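Local coordinates for Exo-beta-1,3-glucanase (PDB 4PEY), which hydrolyses laminarin and laminarioligosaccharides from their non-reducing ends as an exo-beta-1,3-glucanase, yielding glucose and laminaribiose, at residues N114-P119 and R136-G141; L143-D148 and V167-Q172. The protein carries 1 engineered substitution. All coordinates share one frame; numbering follows the deposited sequence.

Contact 1 (N114-P119 and R136-G141)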
loop_
_atom_site.group_PDB
_atom_site.type_symbol
_atom_site.label_atom_id
_atom_site.label_comp_id
_atom_site.label_asym_id
_atom_site.label_seq_id
_atom_site.Cartn_x
_atom_site.Cartn_y
_atom_site.Cartn_z
ATOM N N ASN A 114 -2.419 15.209 3.279
ATOM C CA ASN A 114 -3.175 16.470 3.311
ATOM C C ASN A 114 -2.539 17.557 4.179
ATOM O O ASN A 114 -3.223 18.258 4.937
ATOM C CB ASN A 114 -4.620 16.195 3.771
ATOM C CG ASN A 114 -5.580 17.324 3.406
ATOM O OD1 ASN A 114 -5.389 18.013 2.403
ATOM N ND2 ASN A 114 -6.622 17.510 4.218
ATOM N N LEU A 115 -1.225 17.699 4.036
ATOM C CA LEU A 115 -0.457 18.734 4.722
ATOM C C LEU A 115 0.465 19.448 3.750
ATOM O O LEU A 115 0.939 18.847 2.777
ATOM C CB LEU A 115 0.393 18.139 5.853
ATOM C CG LEU A 115 -0.317 17.520 7.053
ATOM C CD1 LEU A 115 0.633 16.616 7.807
ATOM C CD2 LEU A 115 -0.844 18.614 7.965
ATOM N N ALA A 116 0.741 20.720 4.032
ATOM C CA ALA A 116 1.830 21.430 3.365
ATOM C C ALA A 116 3.013 21.531 4.330
ATOM O O ALA A 116 2.828 21.830 5.518
ATOM C CB ALA A 116 1.387 22.815 2.902
ATOM N N LEU A 117 4.215 21.245 3.832
ATOM C CA LEU A 117 5.417 21.235 4.667
ATOM C C LEU A 117 6.437 22.259 4.185
ATOM O O LEU A 117 6.736 22.342 2.988
ATOM C CB LEU A 117 6.069 19.852 4.677
ATOM C CG LEU A 117 5.175 18.669 5.027
ATOM C CD1 LEU A 117 5.995 17.389 4.964
ATOM C CD2 LEU A 117 4.544 18.834 6.404
ATOM N N ASN A 118 6.957 23.029 5.134
ATOM C CA ASN A 118 8.045 23.976 4.908
ATOM C C ASN A 118 9.241 23.491 5.737
ATOM O O ASN A 118 9.457 23.971 6.853
ATOM C CB ASN A 118 7.608 25.395 5.312
ATOM C CG ASN A 118 8.652 26.455 4.997
ATOM O OD1 ASN A 118 9.491 26.285 4.109
ATOM N ND2 ASN A 118 8.588 27.572 5.719
ATOM N N PRO A 119 9.987 22.489 5.220
ATOM C CA PRO A 119 10.968 21.775 6.061
ATOM C C PRO A 119 12.127 22.660 6.522
ATOM O O PRO A 119 12.593 23.514 5.755
ATOM C CB PRO A 119 11.458 20.636 5.155
ATOM C CG PRO A 119 11.167 21.090 3.764
ATOM C CD PRO A 119 9.922 21.942 3.853
ATOM N N ARG A 136 -1.473 13.490 -1.120
ATOM C CA ARG A 136 -2.056 14.834 -1.048
ATOM C C ARG A 136 -1.184 15.752 -0.191
ATOM O O ARG A 136 -1.681 16.510 0.640
ATOM C CB ARG A 136 -3.496 14.769 -0.498
ATOM C CG ARG A 136 -4.399 15.941 -0.877
ATOM C CD ARG A 136 -5.768 15.826 -0.185
ATOM N NE ARG A 136 -6.670 16.931 -0.514
ATOM C CZ ARG A 136 -7.459 16.954 -1.582
ATOM N NH1 ARG A 136 -8.251 17.995 -1.805
ATOM N NH2 ARG A 136 -7.454 15.933 -2.427
ATOM N N MET A 137 0.126 15.676 -0.408
ATOM C CA MET A 137 1.084 16.492 0.329
ATOM C C MET A 137 1.626 17.606 -0.552
ATOM O O MET A 137 1.818 17.415 -1.757
ATOM C CB MET A 137 2.251 15.628 0.835
ATOM C CG MET A 137 1.828 14.514 1.786
ATOM S SD MET A 137 1.276 15.092 3.410
ATOM C CE MET A 137 2.815 15.669 4.129
ATOM N N HIS A 138 1.914 18.757 0.053
ATOM C CA HIS A 138 2.642 19.811 -0.641
ATOM C C HIS A 138 3.946 20.078 0.087
ATOM O O HIS A 138 3.939 20.669 1.165
ATOM C CB HIS A 138 1.838 21.113 -0.734
ATOM C CG HIS A 138 2.531 22.177 -1.532
ATOM N ND1 HIS A 138 2.242 23.521 -1.403
ATOM C CD2 HIS A 138 3.522 22.092 -2.452
ATOM C CE1 HIS A 138 3.010 24.214 -2.228
ATOM N NE2 HIS A 138 3.803 23.370 -2.868
ATOM N N VAL A 139 5.065 19.651 -0.495
ATOM C CA VAL A 139 6.360 19.909 0.132
ATOM C C VAL A 139 6.993 21.127 -0.524
ATOM O O VAL A 139 7.317 21.106 -1.720
ATOM C CB VAL A 139 7.315 18.702 0.031
ATOM C CG1 VAL A 139 8.610 19.003 0.777
ATOM C CG2 VAL A 139 6.652 17.449 0.603
ATOM N N LYS A 140 7.141 22.199 0.255
ATOM C CA LYS A 140 7.717 23.436 -0.259
ATOM C C LYS A 140 9.228 23.376 -0.056
ATOM O O LYS A 140 9.796 24.097 0.760
ATOM C CB LYS A 140 7.090 24.654 0.431
ATOM C CG LYS A 140 5.566 24.651 0.315
ATOM C CD LYS A 140 4.916 25.960 0.732
ATOM C CE LYS A 140 4.972 26.169 2.226
ATOM N NZ LYS A 140 4.067 27.266 2.684
ATOM N N GLY A 141 9.859 22.485 -0.815
ATOM C CA GLY A 141 11.263 22.159 -0.654
ATOM C C GLY A 141 11.495 20.812 -1.302
ATOM O O GLY A 141 10.680 20.359 -2.115
#

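Contact 2 (L143-D148 and V167-Q172)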
loop_
_atom_site.group_PDB
_atom_site.type_symbol
_atom_site.label_atom_id
_atom_site.label_comp_id
_atom_site.label_asym_id
_atom_site.label_seq_id
_atom_site.Cartn_x
_atom_site.Cartn_y
_atom_site.Cartn_z
ATOM N N LEU A 143 12.436 16.508 -1.026
ATOM C CA LEU A 143 11.974 15.347 -0.283
ATOM C C LEU A 143 13.035 14.258 -0.383
ATOM O O LEU A 143 13.306 13.745 -1.469
ATOM C CB LEU A 143 10.622 14.864 -0.829
ATOM C CG LEU A 143 9.962 13.675 -0.125
ATOM C CD1 LEU A 143 9.572 14.019 1.318
ATOM C CD2 LEU A 143 8.746 13.191 -0.912
ATOM N N ASN A 144 13.652 13.940 0.752
ATOM C CA ASN A 144 14.672 12.898 0.846
ATOM C C ASN A 144 14.019 11.604 1.307
ATOM O O ASN A 144 13.432 11.562 2.387
ATOM C CB ASN A 144 15.778 13.333 1.823
ATOM C CG ASN A 144 16.958 12.370 1.874
ATOM O OD1 ASN A 144 16.906 11.249 1.364
ATOM N ND2 ASN A 144 18.032 12.811 2.514
ATOM N N LEU A 145 14.110 10.551 0.497
ATOM C CA LEU A 145 13.459 9.285 0.825
ATOM C C LEU A 145 14.388 8.292 1.519
ATOM O O LEU A 145 13.984 7.168 1.828
ATOM C CB LEU A 145 12.890 8.641 -0.443
ATOM C CG LEU A 145 11.965 9.534 -1.272
ATOM C CD1 LEU A 145 11.469 8.774 -2.504
ATOM C CD2 LEU A 145 10.794 10.014 -0.422
ATOM N N ALA A 146 15.624 8.706 1.775
ATOM C CA ALA A 146 16.626 7.789 2.316
ATOM C C ALA A 146 16.934 8.090 3.781
ATOM O O ALA A 146 16.876 9.242 4.206
ATOM C CB ALA A 146 17.911 7.852 1.477
ATOM N N PRO A 147 17.265 7.053 4.561
ATOM C CA PRO A 147 17.636 7.302 5.956
ATOM C C PRO A 147 18.947 8.070 6.030
ATOM O O PRO A 147 19.735 8.031 5.077
ATOM C CB PRO A 147 17.780 5.889 6.539
ATOM C CG PRO A 147 18.125 5.033 5.356
ATOM C CD PRO A 147 17.334 5.622 4.213
ATOM N N ASP A 148 19.168 8.774 7.135
ATOM C CA ASP A 148 20.438 9.445 7.350
ATOM C C ASP A 148 21.531 8.388 7.324
ATOM O O ASP A 148 21.463 7.406 8.066
ATOM C CB ASP A 148 20.429 10.206 8.676
ATOM C CG ASP A 148 21.574 11.183 8.800
ATOM O OD1 ASP A 148 22.286 11.413 7.800
ATOM O OD2 ASP A 148 21.750 11.737 9.902
ATOM N N VAL A 167 12.944 15.334 -5.517
ATOM C CA VAL A 167 12.812 14.092 -4.760
ATOM C C VAL A 167 14.098 13.296 -4.917
ATOM O O VAL A 167 14.511 13.001 -6.042
ATOM C CB VAL A 167 11.617 13.239 -5.241
ATOM C CG1 VAL A 167 11.507 11.961 -4.413
ATOM C CG2 VAL A 167 10.334 14.052 -5.157
ATOM N N GLY A 168 14.734 12.966 -3.793
ATOM C CA GLY A 168 15.983 12.216 -3.805
ATOM C C GLY A 168 15.826 10.841 -3.182
ATOM O O GLY A 168 15.745 10.712 -1.963
ATOM N N PRO A 169 15.761 9.789 -4.019
ATOM C CA PRO A 169 15.611 8.452 -3.426
ATOM C C PRO A 169 16.896 7.922 -2.793
ATOM O O PRO A 169 16.817 7.161 -1.821
ATOM C CB PRO A 169 15.201 7.581 -4.619
ATOM C CG PRO A 169 14.641 8.563 -5.646
ATOM C CD PRO A 169 15.490 9.795 -5.466
ATOM N N TYR A 170 18.046 8.319 -3.342
ATOM C CA TYR A 170 19.358 7.810 -2.935
ATOM C C TYR A 170 19.379 6.284 -2.888
ATOM O O TYR A 170 19.356 5.647 -3.932
ATOM C CB TYR A 170 19.778 8.418 -1.597
ATOM C CG TYR A 170 19.920 9.930 -1.675
ATOM C CD1 TYR A 170 21.041 10.516 -2.256
ATOM C CD2 TYR A 170 18.930 10.768 -1.180
ATOM C CE1 TYR A 170 21.170 11.897 -2.341
ATOM C CE2 TYR A 170 19.048 12.144 -1.263
ATOM C CZ TYR A 170 20.169 12.706 -1.843
ATOM O OH TYR A 170 20.284 14.080 -1.917
ATOM N N SER A 171 19.408 5.696 -1.692
ATOM C CA SER A 171 19.510 4.239 -1.562
ATOM C C SER A 171 18.208 3.438 -1.743
ATOM O O SER A 171 18.249 2.204 -1.808
ATOM C CB SER A 171 20.106 3.898 -0.197
ATOM O OG SER A 171 19.407 4.576 0.833
ATOM N N GLN A 172 17.063 4.113 -1.814
ATOM C CA GLN A 172 15.797 3.425 -2.061
ATOM C C GLN A 172 15.872 2.495 -3.261
ATOM O O GLN A 172 16.235 2.924 -4.348
ATOM C CB GLN A 172 14.673 4.438 -2.287
ATOM C CG GLN A 172 14.172 5.121 -1.020
ATOM C CD GLN A 172 13.319 4.198 -0.164
ATOM O OE1 GLN A 172 13.038 3.059 -0.544
ATOM N NE2 GLN A 172 12.910 4.684 0.996
#

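Contact 1 (N114-P119 and R136-G141)
Leu117 uses both its N and its O on the neighbouring strand: its N donates to His138 O at 2.7 Å, and its O accepts from Lys140 N at 2.8 Å. Two residues earlier, Leu115 O accepts from His138 N at 2.9 Å. The strands run parallel, Ala116 paired with His138 and Leu117 with Val139. Ahead of this paired part, Asn114 and Arg136 run side by side in the same direction. Asn114 OD1 sits at the edge of the guanidinium and takes a weak bond from Arg136 NE (3.4 Å), the amide turned 67° from the guanidinium plane. The amide nitrogen of Asn114 is held by the carbonyls of Gly79 and Gly81, and Arg136 NH1 by Leu82 O. With an alanine here in place of Asn114, the two glycine carbonyls would probably lose this donor and Arg136 NE its weak acceptor. Met137, its chain bent at chi2 (-70°) and chi3 (-70°), curls toward Leu115, whose N gives SD a long, weak bond, and lays CE against Leu117 CD1 at 3.7 Å. On the sheet face opposite Leu117 and Val139, Ala116 CB meets His138 CB at 4.0 Å, while the imidazole nitrogens bind Asp85 and Asp164. Parallel strands from successive coils, stacked in register, are the hallmark of a right-handed parallel beta-helix, the fold of family 55 glycoside hydrolases.

Contact 2 (L143-D148 and V167-Q172)
Leu145 N and Gly168 N carry the last two cross-strand bonds of a parallel pair in the beta-helix, just where both strands give way to loops. Gly168 N donates to Leu143 O at 2.8 Å, and Leu145 N points almost straight (177°) at Gly168 O. Beyond them a side chain takes over the pairing: Gln172 NE2 binds Leu145 O at 2.8 Å, with the acceptor lying close to the plane of the glutamine amide. With CG beside the backbone N (chi1 -76°), Gln172 packs CG on Leu145 CB, and the bend at chi2 then directs the amide to Leu145 O. Leu145 completes the buried side by setting CD1 on Val167 CG1 at 3.7 Å, the two side chains crossing obliquely. The side chains of Asn144 and Tyr170 cross at about a right angle, the amide and ring planes 53° apart, and Asn144 OD1 lies at the edge of the ring, nearest CD2 at 3.3 Å. Ala146 CB packs against Tyr170 CB and Pro169 O.

Several outer elements position these groups. A type II' turn from Pro169 to Gln172, closed by Gln172 N on Pro169 O, brings Tyr170 and Gln172 to face the other chain segment. Gln172 has further partners: OE1 accepts from Gly155 N, and NE2 also donates to Val128 O. Ser171 OG hydrogen-bonds to Gly151 O; Gly151 and its neighbour Tyr150 both bind substrate, and the Tyr150 ring meets that of Tyr170. Asn144 shapes its own segment through an Asx turn, in which Ala146 N donates to OD1 at 2.9 Å from above the carbonyl plane.

Contacts 1 and 2 share the strand 138-144: residues 136-141 pair with the coil before, residues 143-148 with the coil after, so 116-118, 138-144 and 162-168 lie side by side in the beta-helix. The two centres are about 16 Å apart, and His138 reaches across to Asp164 on the third of these strands. Contact 1 lies away from the known sites, although the side chain of Pro119 comes within about 6 Å of a bound glucose unit. In contact 2, Asp148 belongs to an 11-residue glycan pocket and touches its sugar. Contact 2 also borders substrate-binding residues: side chains approach to about 4 Å between Tyr170 and Tyr150 and about 6 Å between Gln172 and Gln173.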